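Local coordinates for protein WZI (Escherichia coli, PDB 2YNK) that is an outer membrane lectin, a carbohydrate-binding beta-barrel that underpins group 1 capsule assembly, probably by binding capsular polysaccharide, at residues P31-E36 against P192-I197; Q52-R57 against K320-W325; G81-F86 against D361-D366; Q150-G155 against S231-W236. All coordinates share one frame; numbering follows the deposited sequence.

Interaction 1. Residues P31-E36 against P192-I197. With HEX (hexane), chain S.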
loop_
_atom_site.group_PDB
_atom_site.type_symbol
_atom_site.label_atom_id
_atom_site.label_comp_id
_atom_site.label_asym_id
_atom_site.label_seq_id
_atom_site.Cartn_x
_atom_site.Cartn_y
_atom_site.Cartn_z
ATOM N N PRO A 31 3.676 -5.861 3.766
ATOM C CA PRO A 31 5.084 -5.499 3.823
ATOM C C PRO A 31 5.984 -6.536 3.151
ATOM O O PRO A 31 5.610 -7.706 3.037
ATOM C CB PRO A 31 5.352 -5.434 5.323
ATOM C CG PRO A 31 4.465 -6.469 5.876
ATOM C CD PRO A 31 3.210 -6.395 5.052
ATOM N N LEU A 32 7.154 -6.096 2.697
ATOM C CA LEU A 32 8.131 -6.988 2.051
ATOM C C LEU A 32 9.136 -7.503 3.073
ATOM O O LEU A 32 9.592 -6.757 3.931
ATOM C CB LEU A 32 8.901 -6.243 0.956
ATOM C CG LEU A 32 8.107 -5.484 -0.103
ATOM C CD1 LEU A 32 9.026 -4.572 -0.890
ATOM C CD2 LEU A 32 7.374 -6.449 -1.013
ATOM N N SER A 33 9.499 -8.775 2.964
ATOM C CA SER A 33 10.645 -9.322 3.706
ATOM C C SER A 33 11.954 -8.747 3.164
ATOM O O SER A 33 12.191 -8.777 1.974
ATOM C CB SER A 33 10.672 -10.838 3.585
ATOM O OG SER A 33 9.400 -11.388 3.888
ATOM N N GLN A 34 12.790 -8.209 4.039
ATOM C CA GLN A 34 14.054 -7.603 3.619
ATOM C C GLN A 34 14.964 -8.677 2.986
ATOM O O GLN A 34 15.623 -8.441 1.977
ATOM C CB GLN A 34 14.757 -6.932 4.815
ATOM C CG GLN A 34 15.635 -5.749 4.441
ATOM C CD GLN A 34 16.566 -5.311 5.560
ATOM O OE1 GLN A 34 16.134 -5.015 6.673
ATOM N NE2 GLN A 34 17.862 -5.264 5.262
ATOM N N GLU A 35 14.941 -9.866 3.579
ATOM C CA GLU A 35 15.732 -10.998 3.131
ATOM C C GLU A 35 15.459 -11.314 1.656
ATOM O O GLU A 35 16.350 -11.807 0.941
ATOM C CB GLU A 35 15.448 -12.229 4.010
ATOM C CG GLU A 35 15.916 -12.109 5.465
ATOM C CD GLU A 35 15.078 -11.157 6.329
ATOM O OE1 GLU A 35 13.944 -10.782 5.941
ATOM O OE2 GLU A 35 15.561 -10.766 7.413
ATOM N N GLU A 36 14.234 -11.018 1.211
ATOM C CA GLU A 36 13.838 -11.177 -0.190
ATOM C C GLU A 36 14.379 -10.034 -1.061
ATOM O O GLU A 36 14.731 -10.248 -2.230
ATOM C CB GLU A 36 12.309 -11.284 -0.300
ATOM C CG GLU A 36 11.735 -11.224 -1.711
ATOM C CD GLU A 36 12.192 -12.361 -2.607
ATOM O OE1 GLU A 36 12.701 -13.386 -2.101
ATOM O OE2 GLU A 36 12.039 -12.225 -3.837
ATOM N N PRO A 192 8.765 -18.044 -8.221
ATOM C CA PRO A 192 8.770 -17.376 -6.926
ATOM C C PRO A 192 7.340 -17.141 -6.489
ATOM O O PRO A 192 6.514 -16.697 -7.290
ATOM C CB PRO A 192 9.477 -16.040 -7.205
ATOM C CG PRO A 192 10.210 -16.244 -8.489
ATOM C CD PRO A 192 9.344 -17.190 -9.270
ATOM N N TRP A 193 7.052 -17.483 -5.244
ATOM C CA TRP A 193 5.710 -17.417 -4.737
ATOM C C TRP A 193 5.748 -16.898 -3.332
ATOM O O TRP A 193 6.790 -16.961 -2.673
ATOM C CB TRP A 193 5.044 -18.787 -4.819
ATOM C CG TRP A 193 5.566 -19.799 -3.837
ATOM C CD1 TRP A 193 6.617 -20.685 -4.016
ATOM C CD2 TRP A 193 5.069 -20.069 -2.488
ATOM N NE1 TRP A 193 6.804 -21.451 -2.901
ATOM C CE2 TRP A 193 5.913 -21.134 -1.948
ATOM C CE3 TRP A 193 4.053 -19.545 -1.693
ATOM C CZ2 TRP A 193 5.730 -21.643 -0.679
ATOM C CZ3 TRP A 193 3.872 -20.072 -0.408
ATOM C CH2 TRP A 193 4.693 -21.095 0.084
ATOM N N GLN A 194 4.619 -16.355 -2.875
ATOM C CA GLN A 194 4.529 -15.776 -1.545
ATOM C C GLN A 194 3.107 -15.827 -0.996
ATOM O O GLN A 194 2.123 -15.679 -1.739
ATOM C CB GLN A 194 5.024 -14.332 -1.570
ATOM C CG GLN A 194 4.723 -13.499 -0.326
ATOM C CD GLN A 194 5.449 -13.977 0.924
ATOM O OE1 GLN A 194 5.355 -15.143 1.314
ATOM N NE2 GLN A 194 6.151 -13.057 1.581
ATOM N N TYR A 195 3.020 -16.041 0.316
ATOM C CA TYR A 195 1.768 -15.985 1.022
ATOM C C TYR A 195 1.833 -14.877 2.060
ATOM O O TYR A 195 2.898 -14.539 2.577
ATOM C CB TYR A 195 1.452 -17.333 1.681
ATOM C CG TYR A 195 2.213 -17.599 2.959
ATOM C CD1 TYR A 195 3.464 -18.198 2.932
ATOM C CD2 TYR A 195 1.680 -17.255 4.198
ATOM C CE1 TYR A 195 4.168 -18.443 4.099
ATOM C CE2 TYR A 195 2.378 -17.494 5.370
ATOM C CZ TYR A 195 3.625 -18.084 5.316
ATOM O OH TYR A 195 4.319 -18.324 6.481
ATOM N N GLN A 196 0.674 -14.298 2.350
ATOM C CA GLN A 196 0.515 -13.465 3.536
ATOM C C GLN A 196 -0.790 -13.838 4.200
ATOM O O GLN A 196 -1.830 -13.904 3.547
ATOM C CB GLN A 196 0.528 -11.978 3.182
ATOM C CG GLN A 196 0.761 -11.078 4.385
ATOM C CD GLN A 196 0.622 -9.616 4.046
ATOM O OE1 GLN A 196 -0.470 -9.044 4.136
ATOM N NE2 GLN A 196 1.717 -9.002 3.634
ATOM N N ILE A 197 -0.738 -14.112 5.494
ATOM C CA ILE A 197 -1.957 -14.343 6.256
ATOM C C ILE A 197 -1.980 -13.310 7.359
ATOM O O ILE A 197 -0.928 -12.966 7.893
ATOM C CB ILE A 197 -2.040 -15.781 6.817
ATOM C CG1 ILE A 197 -0.918 -16.061 7.818
ATOM C CG2 ILE A 197 -1.972 -16.795 5.679
ATOM C CD1 ILE A 197 -0.846 -17.512 8.251
HETATM C C1 HEX S . 0.902 -21.295 5.598
HETATM C C2 HEX S . 2.362 -21.537 5.947
HETATM C C3 HEX S . 3.177 -22.062 4.758
HETATM C C4 HEX S . 4.405 -22.827 5.254
HETATM C C5 HEX S . 5.219 -23.476 4.134
HETATM C C6 HEX S . 6.264 -24.411 4.715
HETATM O O HOH W 1 6.476 -9.752 0.661
#
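The side chains of Q196 and P31 cross at about a right angle, the amide nitrogen NE2 of Q196 lying 3.3 Å from P31 CD. One strand position earlier, the Y195 ring faces hexane: HEX C2 comes 3.7 Å from Y195 CZ over one face, while HEX C1 lies above the plane nearer the rim. At the edge of that ring the hydroxyl meets Q141. Q196 reaches P31 with CG anti to the backbone N (chi1 -164°) and the chain extended beyond it. Its amide is gripped from both ends: OE1 is held by W152 and Q150, and NE2 gives a hydrogen bond to Q175, so P31 is a van der Waals neighbour. Q194, two residues back, is turned the same way. A water donates to P31 O at 3.3 Å and accepts a weak bond from Q194 NE2. Q194 OE1 receives the backbone N-H of Y195 at 2.7 Å and that of R176 as well, which fixes the amide's rotation. S33 OG stays 4.3 Å from Q194 NE2 and bonds instead to R176 O. Glutamines pointing in and W193, Y195 and I197 pointing out, with alkanes on W193 and Y195, give strand 193-201 the alternation of a transmembrane beta-barrel wall, here lined on its inner side by the N-terminal segment.

Interaction 2. Residues Q52-R57 against K320-W325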
loop_
_atom_site.group_PDB
_atom_site.type_symbol
_atom_site.label_atom_id
_atom_site.label_comp_id
_atom_site.label_asym_id
_atom_site.label_seq_id
_atom_site.Cartn_x
_atom_site.Cartn_y
_atom_site.Cartn_z
ATOM N N GLN A 52 23.036 1.708 -11.744
ATOM C CA GLN A 52 23.894 1.527 -10.574
ATOM C C GLN A 52 23.501 2.542 -9.510
ATOM O O GLN A 52 23.499 2.235 -8.324
ATOM C CB GLN A 52 25.374 1.657 -10.946
ATOM C CG GLN A 52 25.740 0.912 -12.227
ATOM C CD GLN A 52 27.117 0.265 -12.195
ATOM O OE1 GLN A 52 27.963 0.528 -13.058
ATOM N NE2 GLN A 52 27.340 -0.600 -11.208
ATOM N N VAL A 53 23.149 3.745 -9.954
ATOM C CA VAL A 53 22.638 4.791 -9.064
ATOM C C VAL A 53 21.395 4.323 -8.293
ATOM O O VAL A 53 21.338 4.427 -7.069
ATOM C CB VAL A 53 22.282 6.072 -9.856
ATOM C CG1 VAL A 53 21.506 7.055 -8.987
ATOM C CG2 VAL A 53 23.536 6.723 -10.414
ATOM N N VAL A 54 20.406 3.798 -9.005
ATOM C CA VAL A 54 19.214 3.291 -8.342
ATOM C C VAL A 54 19.583 2.151 -7.393
ATOM O O VAL A 54 19.225 2.196 -6.227
ATOM C CB VAL A 54 18.118 2.849 -9.338
ATOM C CG1 VAL A 54 16.943 2.239 -8.591
ATOM C CG2 VAL A 54 17.649 4.027 -10.186
ATOM N N LEU A 55 20.308 1.148 -7.886
ATOM C CA LEU A 55 20.760 0.025 -7.048
ATOM C C LEU A 55 21.350 0.447 -5.702
ATOM O O LEU A 55 20.998 -0.107 -4.660
ATOM C CB LEU A 55 21.818 -0.820 -7.786
ATOM C CG LEU A 55 21.318 -1.967 -8.666
ATOM C CD1 LEU A 55 22.493 -2.808 -9.144
ATOM C CD2 LEU A 55 20.301 -2.835 -7.935
ATOM N N ALA A 56 22.258 1.413 -5.726
ATOM C CA ALA A 56 22.966 1.814 -4.511
ATOM C C ALA A 56 21.996 2.414 -3.500
ATOM O O ALA A 56 22.228 2.363 -2.289
ATOM C CB ALA A 56 24.078 2.806 -4.844
ATOM N N ARG A 57 20.904 2.968 -4.022
ATOM C CA ARG A 57 19.874 3.627 -3.213
ATOM C C ARG A 57 19.093 2.632 -2.364
ATOM O O ARG A 57 18.717 2.951 -1.242
ATOM C CB ARG A 57 18.930 4.434 -4.120
ATOM C CG ARG A 57 18.797 5.902 -3.735
ATOM C CD ARG A 57 18.826 6.821 -4.949
ATOM N NE ARG A 57 17.757 6.525 -5.902
ATOM C CZ ARG A 57 17.636 7.089 -7.107
ATOM N NH1 ARG A 57 18.514 7.996 -7.535
ATOM N NH2 ARG A 57 16.617 6.747 -7.895
ATOM N N LYS A 320 22.070 9.983 -15.984
ATOM C CA LYS A 320 22.127 9.071 -14.850
ATOM C C LYS A 320 20.831 9.127 -14.030
ATOM O O LYS A 320 20.655 8.351 -13.088
ATOM C CB LYS A 320 23.325 9.411 -13.969
ATOM C CG LYS A 320 24.669 9.138 -14.626
ATOM C CD LYS A 320 25.807 9.381 -13.643
ATOM C CE LYS A 320 27.021 8.507 -13.924
ATOM N NZ LYS A 320 28.034 8.632 -12.838
ATOM N N ASP A 321 19.923 10.035 -14.394
ATOM C CA ASP A 321 18.648 10.187 -13.690
ATOM C C ASP A 321 17.701 9.049 -14.052
ATOM O O ASP A 321 17.982 8.261 -14.964
ATOM C CB ASP A 321 17.977 11.524 -14.036
ATOM C CG ASP A 321 18.782 12.735 -13.582
ATOM O OD1 ASP A 321 19.712 12.579 -12.753
ATOM O OD2 ASP A 321 18.467 13.854 -14.056
ATOM N N ALA A 322 16.583 8.977 -13.332
ATOM C CA ALA A 322 15.570 7.949 -13.549
ATOM C C ALA A 322 14.174 8.572 -13.620
ATOM O O ALA A 322 13.876 9.534 -12.903
ATOM C CB ALA A 322 15.632 6.921 -12.436
ATOM N N VAL A 323 13.325 8.023 -14.491
ATOM C CA VAL A 323 11.979 8.533 -14.677
ATOM C C VAL A 323 10.966 7.422 -14.474
ATOM O O VAL A 323 11.070 6.372 -15.099
ATOM C CB VAL A 323 11.799 9.172 -16.063
ATOM C CG1 VAL A 323 10.343 9.549 -16.299
ATOM C CG2 VAL A 323 12.675 10.404 -16.177
ATOM N N ASN A 324 9.998 7.680 -13.581
ATOM C CA ASN A 324 8.908 6.749 -13.245
ATOM C C ASN A 324 7.584 7.347 -13.659
ATOM O O ASN A 324 7.328 8.513 -13.375
ATOM C CB ASN A 324 8.828 6.541 -11.739
ATOM C CG ASN A 324 9.834 5.555 -11.220
ATOM O OD1 ASN A 324 9.694 4.357 -11.419
ATOM N ND2 ASN A 324 10.829 6.052 -10.495
ATOM N N TRP A 325 6.725 6.564 -14.298
ATOM C CA TRP A 325 5.381 7.037 -14.592
ATOM C C TRP A 325 4.379 5.931 -14.583
ATOM O O TRP A 325 4.709 4.780 -14.876
ATOM C CB TRP A 325 5.342 7.772 -15.926
ATOM C CG TRP A 325 5.547 6.872 -17.118
ATOM C CD1 TRP A 325 6.741 6.586 -17.774
ATOM C CD2 TRP A 325 4.527 6.101 -17.837
ATOM N NE1 TRP A 325 6.532 5.720 -18.814
ATOM C CE2 TRP A 325 5.233 5.387 -18.907
ATOM C CE3 TRP A 325 3.158 5.933 -17.706
ATOM C CZ2 TRP A 325 4.573 4.551 -19.791
ATOM C CZ3 TRP A 325 2.503 5.087 -18.607
ATOM C CH2 TRP A 325 3.196 4.415 -19.624
#
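Helix 49-65 lies against the start of a barrel strand here, and its two adjacent valines, V53 and V54, make the contact with K320 and A322. V54 CG2 meets A322 CB at 4.2 Å, an apolar touch between one branch of the valine and a methyl. With chi1 at 176°, CG1 lies trans to the nitrogen, leaving CG2 to point at the strand. V53 sits over the loop residue just before the strand: its CG2 is 4.3 Å from K320 O and 4.5 Å from K320 CB, so it rests on the backbone and the root of the lysine. No hydrogen bond joins the two segments, whose closest CA pair, V53 and K320, is 7.2 Å apart. The long K320 chain runs on, with its NZ making a weak, long ion pair with E379. Strand 322-331 belongs to the 18-stranded antiparallel barrel, and A322 faces inward, where helix 8-19 also arrives; W16 of that helix touches both V54 and A322, and L17 adds to the V54 side. D321 points away from the helix and lines a dodecane pocket, consistent with the lipid-facing side of the barrel. One turn further along the helix, R57 folds its guanidinium back so that V54 CA lies 4.1 Å above one face, toward the rim, and NE forms a salt bridge with D13 of helix 8-19.

Interaction 3. Residues G81-F86 against D361-D366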
loop_
_atom_site.group_PDB
_atom_site.type_symbol
_atom_site.label_atom_id
_atom_site.label_comp_id
_atom_site.label_asym_id
_atom_site.label_seq_id
_atom_site.Cartn_x
_atom_site.Cartn_y
_atom_site.Cartn_z
ATOM N N GLY A 81 -7.481 17.166 -1.429
ATOM C CA GLY A 81 -8.827 17.010 -1.944
ATOM C C GLY A 81 -8.985 15.684 -2.648
ATOM O O GLY A 81 -10.023 15.045 -2.528
ATOM N N THR A 82 -7.958 15.270 -3.387
ATOM C CA THR A 82 -7.963 13.974 -4.048
ATOM C C THR A 82 -7.434 12.919 -3.080
ATOM O O THR A 82 -6.698 13.244 -2.143
ATOM C CB THR A 82 -7.087 13.987 -5.319
ATOM O OG1 THR A 82 -5.698 14.073 -4.962
ATOM C CG2 THR A 82 -7.467 15.160 -6.214
ATOM N N PRO A 83 -7.807 11.647 -3.296
ATOM C CA PRO A 83 -7.230 10.549 -2.523
ATOM C C PRO A 83 -5.751 10.347 -2.866
ATOM O O PRO A 83 -5.322 10.760 -3.938
ATOM C CB PRO A 83 -8.049 9.343 -2.976
ATOM C CG PRO A 83 -8.499 9.694 -4.353
ATOM C CD PRO A 83 -8.783 11.159 -4.285
ATOM N N GLN A 84 -4.998 9.724 -1.962
ATOM C CA GLN A 84 -3.545 9.596 -2.103
ATOM C C GLN A 84 -3.117 8.155 -2.277
ATOM O O GLN A 84 -3.798 7.226 -1.863
ATOM C CB GLN A 84 -2.824 10.165 -0.881
ATOM C CG GLN A 84 -3.153 11.606 -0.578
ATOM C CD GLN A 84 -2.771 12.524 -1.702
ATOM O OE1 GLN A 84 -1.595 12.850 -1.874
ATOM N NE2 GLN A 84 -3.764 12.955 -2.482
ATOM N N GLY A 85 -1.943 7.977 -2.861
ATOM C CA GLY A 85 -1.484 6.655 -3.236
ATOM C C GLY A 85 -0.770 5.869 -2.161
ATOM O O GLY A 85 -0.742 6.219 -0.984
ATOM N N PHE A 86 -0.205 4.766 -2.610
ATOM C CA PHE A 86 0.653 3.931 -1.812
ATOM C C PHE A 86 1.578 4.775 -0.960
ATOM O O PHE A 86 2.328 5.612 -1.465
ATOM C CB PHE A 86 1.454 3.023 -2.740
ATOM C CG PHE A 86 2.463 2.189 -2.041
ATOM C CD1 PHE A 86 3.743 2.667 -1.840
ATOM C CD2 PHE A 86 2.137 0.925 -1.599
ATOM C CE1 PHE A 86 4.681 1.900 -1.197
ATOM C CE2 PHE A 86 3.075 0.148 -0.962
ATOM C CZ PHE A 86 4.352 0.642 -0.753
ATOM N N ASP A 361 -9.852 0.739 -1.288
ATOM C CA ASP A 361 -9.316 1.842 -2.086
ATOM C C ASP A 361 -9.523 3.199 -1.411
ATOM O O ASP A 361 -10.540 3.431 -0.771
ATOM C CB ASP A 361 -9.969 1.843 -3.477
ATOM C CG ASP A 361 -9.181 2.650 -4.507
ATOM O OD1 ASP A 361 -8.111 3.233 -4.178
ATOM O OD2 ASP A 361 -9.650 2.693 -5.663
ATOM N N ALA A 362 -8.566 4.104 -1.598
ATOM C CA ALA A 362 -8.585 5.416 -0.928
ATOM C C ALA A 362 -9.911 6.201 -1.098
ATOM O O ALA A 362 -10.299 6.951 -0.210
ATOM C CB ALA A 362 -7.397 6.257 -1.382
HETATM N N MSE A 363 -10.572 6.019 -2.239
HETATM C CA MSE A 363 -11.846 6.681 -2.574
HETATM C C MSE A 363 -13.042 6.276 -1.753
HETATM O O MSE A 363 -13.916 7.092 -1.456
HETATM C CB MSE A 363 -12.272 6.228 -3.967
HETATM C CG MSE A 363 -11.853 7.198 -5.040
HETATM SE SE MSE A 363 -12.375 6.480 -6.799
HETATM C CE MSE A 363 -12.177 4.528 -6.587
ATOM N N GLY A 364 -13.111 4.992 -1.422
ATOM C CA GLY A 364 -14.328 4.400 -0.897
ATOM C C GLY A 364 -15.047 3.728 -2.039
ATOM O O GLY A 364 -14.483 3.545 -3.117
ATOM N N GLY A 365 -16.296 3.360 -1.800
ATOM C CA GLY A 365 -17.093 2.647 -2.789
ATOM C C GLY A 365 -17.818 3.573 -3.745
ATOM O O GLY A 365 -17.999 4.757 -3.463
ATOM N N ASP A 366 -18.230 2.994 -4.874
ATOM C CA ASP A 366 -18.956 3.675 -5.953
ATOM C C ASP A 366 -18.141 4.738 -6.692
ATOM O O ASP A 366 -18.709 5.582 -7.385
ATOM C CB ASP A 366 -20.255 4.290 -5.426
ATOM C CG ASP A 366 -21.079 3.318 -4.618
ATOM O OD1 ASP A 366 -21.056 2.108 -4.937
ATOM O OD2 ASP A 366 -21.752 3.779 -3.665
#
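P83 and Q84 of the loop 81-86 are what A362 and M363 press against, and the chain comes into them from T82. The carbonyl of T82 takes a hydrogen bond from Q84 NE2 (3.0 Å), the donor standing well above the carbonyl plane, so the Q84 side chain curls back over the preceding peptide. P83 makes the main touch: its CB is 3.5 Å from A362 CB, and its CG lies 4.2 Å from CG of the selenomethionine M363. At Q84 the backbone takes over, with Q84 O 3.8 Å from A362 CB, while the side chain leaves the backbone away from the turn and its OE1 bonds to Q414. Past G85, F86 leaves for other neighbours, R11 in cation-pi contact and W30 edge-to-face. The partner is a type I beta turn from D361 to G364, closed by G364 N to D361 O at 3.1 Å; A362 turns its methyl to the proline, while M363 gives only CG, its selenium end leading off elsewhere. Between the loops the chemistry is apolar: polar groups bond within their own loops or to other residues, P83 O with R387 for example, so the fit rests on van der Waals contact, with L369 packed against P83 and M363.

Interaction 4. Residues Q150-G155 against S231-W236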
loop_
_atom_site.group_PDB
_atom_site.type_symbol
_atom_site.label_atom_id
_atom_site.label_comp_id
_atom_site.label_asym_id
_atom_site.label_seq_id
_atom_site.Cartn_x
_atom_site.Cartn_y
_atom_site.Cartn_z
ATOM N N GLN A 150 -0.500 -2.885 5.463
ATOM C CA GLN A 150 -0.279 -3.777 4.323
ATOM C C GLN A 150 -0.545 -3.055 3.010
ATOM O O GLN A 150 -1.061 -1.918 2.993
ATOM C CB GLN A 150 -1.204 -4.992 4.407
ATOM C CG GLN A 150 -0.913 -5.952 5.546
ATOM C CD GLN A 150 -2.159 -6.689 6.004
ATOM O OE1 GLN A 150 -3.125 -6.079 6.487
ATOM N NE2 GLN A 150 -2.140 -8.011 5.871
ATOM N N TRP A 151 -0.177 -3.726 1.918
ATOM C CA TRP A 151 -0.647 -3.357 0.590
ATOM C C TRP A 151 -0.804 -4.582 -0.231
ATOM O O TRP A 151 0.160 -5.330 -0.416
ATOM C CB TRP A 151 0.315 -2.416 -0.088
ATOM C CG TRP A 151 -0.182 -1.839 -1.385
ATOM C CD1 TRP A 151 -0.056 -2.377 -2.659
ATOM C CD2 TRP A 151 -0.878 -0.566 -1.577
ATOM N NE1 TRP A 151 -0.610 -1.546 -3.601
ATOM C CE2 TRP A 151 -1.123 -0.441 -3.012
ATOM C CE3 TRP A 151 -1.307 0.448 -0.731
ATOM C CZ2 TRP A 151 -1.767 0.661 -3.550
ATOM C CZ3 TRP A 151 -1.948 1.557 -1.290
ATOM C CH2 TRP A 151 -2.165 1.658 -2.663
ATOM N N TRP A 152 -2.018 -4.806 -0.732
ATOM C CA TRP A 152 -2.317 -5.992 -1.539
ATOM C C TRP A 152 -2.622 -5.654 -2.979
ATOM O O TRP A 152 -3.741 -5.237 -3.316
ATOM C CB TRP A 152 -3.465 -6.764 -0.916
ATOM C CG TRP A 152 -3.056 -7.580 0.279
ATOM C CD1 TRP A 152 -1.854 -7.537 0.983
ATOM C CD2 TRP A 152 -3.863 -8.573 0.979
ATOM N NE1 TRP A 152 -1.868 -8.422 2.024
ATOM C CE2 TRP A 152 -3.034 -9.081 2.069
ATOM C CE3 TRP A 152 -5.143 -9.071 0.820
ATOM C CZ2 TRP A 152 -3.481 -10.050 2.932
ATOM C CZ3 TRP A 152 -5.588 -10.053 1.694
ATOM C CH2 TRP A 152 -4.778 -10.529 2.727
ATOM N N GLY A 153 -1.616 -5.833 -3.841
ATOM C CA GLY A 153 -1.802 -5.712 -5.278
ATOM C C GLY A 153 -0.828 -4.776 -5.953
ATOM O O GLY A 153 -0.036 -4.118 -5.292
ATOM N N PRO A 154 -0.897 -4.699 -7.287
ATOM C CA PRO A 154 0.086 -3.992 -8.088
ATOM C C PRO A 154 -0.220 -2.522 -8.319
ATOM O O PRO A 154 0.570 -1.825 -8.964
ATOM C CB PRO A 154 0.029 -4.740 -9.413
ATOM C CG PRO A 154 -1.398 -5.153 -9.522
ATOM C CD PRO A 154 -1.918 -5.348 -8.128
ATOM N N GLY A 155 -1.339 -2.045 -7.792
ATOM C CA GLY A 155 -1.746 -0.675 -8.023
ATOM C C GLY A 155 -0.864 0.291 -7.276
ATOM O O GLY A 155 -0.263 -0.069 -6.261
ATOM N N SER A 231 -6.356 -13.102 -3.581
ATOM C CA SER A 231 -6.502 -12.686 -2.193
ATOM C C SER A 231 -7.949 -12.706 -1.719
ATOM O O SER A 231 -8.895 -12.463 -2.492
ATOM C CB SER A 231 -5.871 -11.309 -1.958
ATOM O OG SER A 231 -6.089 -10.422 -3.038
ATOM N N ARG A 232 -8.097 -13.003 -0.431
ATOM C CA ARG A 232 -9.394 -13.126 0.197
ATOM C C ARG A 232 -9.370 -12.472 1.586
ATOM O O ARG A 232 -8.383 -12.554 2.312
ATOM C CB ARG A 232 -9.759 -14.607 0.276
ATOM C CG ARG A 232 -11.176 -14.912 0.730
ATOM C CD ARG A 232 -11.471 -16.395 0.553
ATOM N NE ARG A 232 -12.432 -16.908 1.536
ATOM C CZ ARG A 232 -13.758 -16.777 1.460
ATOM N NH1 ARG A 232 -14.333 -16.125 0.448
ATOM N NH2 ARG A 232 -14.520 -17.300 2.412
ATOM N N ILE A 233 -10.465 -11.805 1.929
ATOM C CA ILE A 233 -10.643 -11.157 3.230
ATOM C C ILE A 233 -12.024 -11.494 3.759
ATOM O O ILE A 233 -12.997 -11.447 3.006
ATOM C CB ILE A 233 -10.545 -9.622 3.092
ATOM C CG1 ILE A 233 -9.115 -9.144 3.308
ATOM C CG2 ILE A 233 -11.444 -8.921 4.095
ATOM C CD1 ILE A 233 -8.651 -9.238 4.743
HETATM N N MSE A 234 -12.127 -11.831 5.039
HETATM C CA MSE A 234 -13.451 -11.931 5.653
HETATM C C MSE A 234 -13.558 -11.055 6.876
HETATM O O MSE A 234 -12.667 -11.011 7.721
HETATM C CB MSE A 234 -13.881 -13.366 5.946
HETATM C CG MSE A 234 -12.870 -14.149 6.758
HETATM SE SE MSE A 234 -13.726 -15.803 7.403
HETATM C CE MSE A 234 -12.070 -16.886 7.318
ATOM N N GLN A 235 -14.669 -10.332 6.953
ATOM C CA GLN A 235 -15.007 -9.517 8.113
ATOM C C GLN A 235 -15.854 -10.397 9.027
ATOM O O GLN A 235 -16.933 -10.830 8.639
ATOM C CB GLN A 235 -15.777 -8.283 7.655
ATOM C CG GLN A 235 -15.740 -7.102 8.603
ATOM C CD GLN A 235 -16.268 -5.827 7.966
ATOM O OE1 GLN A 235 -16.136 -4.735 8.532
ATOM N NE2 GLN A 235 -16.867 -5.955 6.783
ATOM N N TRP A 236 -15.363 -10.664 10.231
ATOM C CA TRP A 236 -15.867 -11.769 11.038
ATOM C C TRP A 236 -15.733 -11.463 12.511
ATOM O O TRP A 236 -14.914 -10.641 12.904
ATOM C CB TRP A 236 -15.097 -13.032 10.642
ATOM C CG TRP A 236 -15.415 -14.272 11.438
ATOM C CD1 TRP A 236 -16.414 -15.208 11.197
ATOM C CD2 TRP A 236 -14.721 -14.758 12.627
ATOM N NE1 TRP A 236 -16.390 -16.201 12.138
ATOM C CE2 TRP A 236 -15.400 -15.986 13.025
ATOM C CE3 TRP A 236 -13.645 -14.306 13.381
ATOM C CZ2 TRP A 236 -15.005 -16.714 14.130
ATOM C CZ3 TRP A 236 -13.251 -15.049 14.497
ATOM C CH2 TRP A 236 -13.914 -16.224 14.862
#
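W152 lays the benzo edge of its indole against S231, R232 O and I233 of the barrel wall. Its CB leaves the backbone toward strand 226-236, and a chi1 of -77° swings CG clear of the carbonyl carbon, which carries the ring forward. On the benzo side, CE3 comes first, 3.6 Å from S231 CB, an oblique approach. CZ3 is next, still beside S231 CB, and meets R232 O at 3.8 Å, lying in the plane at the ring's edge, and I233 CG1 at 4.0 Å, again oblique. CH2 is the last atom to feel the strand, 4.2 Å from the same R232 O. The pyrrole NE1 bonds to Q196 on strand 193-201, so the one ring spans two stretches of wall. R217, on the strand lying between those two, also touches it. R232 offers only its backbone here; its side chain sets off away and pairs with E298. Next in sequence, G153 has a positive phi (128°) that suits glycine. No hydrogen bond crosses between the segments. The indole is held by a directional bond at NE1 and by dispersion around its benzo edge, where the R232 carbonyl oxygen, facing ring hydrogens in the plane, may add a mild electrostatic attraction.

The first segments of interactions 2 and 1 come from the helical N-terminal part, while 3 and 4 start from loops and a short strand folded inside; all but interaction 3 end on strands of the same 18-stranded barrel. Interactions 1 and 4 are close, centres 14 Å apart, and meet where Q196 accepts from W152 and Q150. Interactions 3 and 4, 16 Å apart, meet through the edge-to-face pair F86 and W151. Interaction 2 touches none of the others, its centre 24 to 30 Å from theirs. Along the chain, interaction 4 is nested within both 2 and 3, which alternate with each other, whereas 1 alternates with all three. Chain pieces inside the barrel thus contact different parts of its wall.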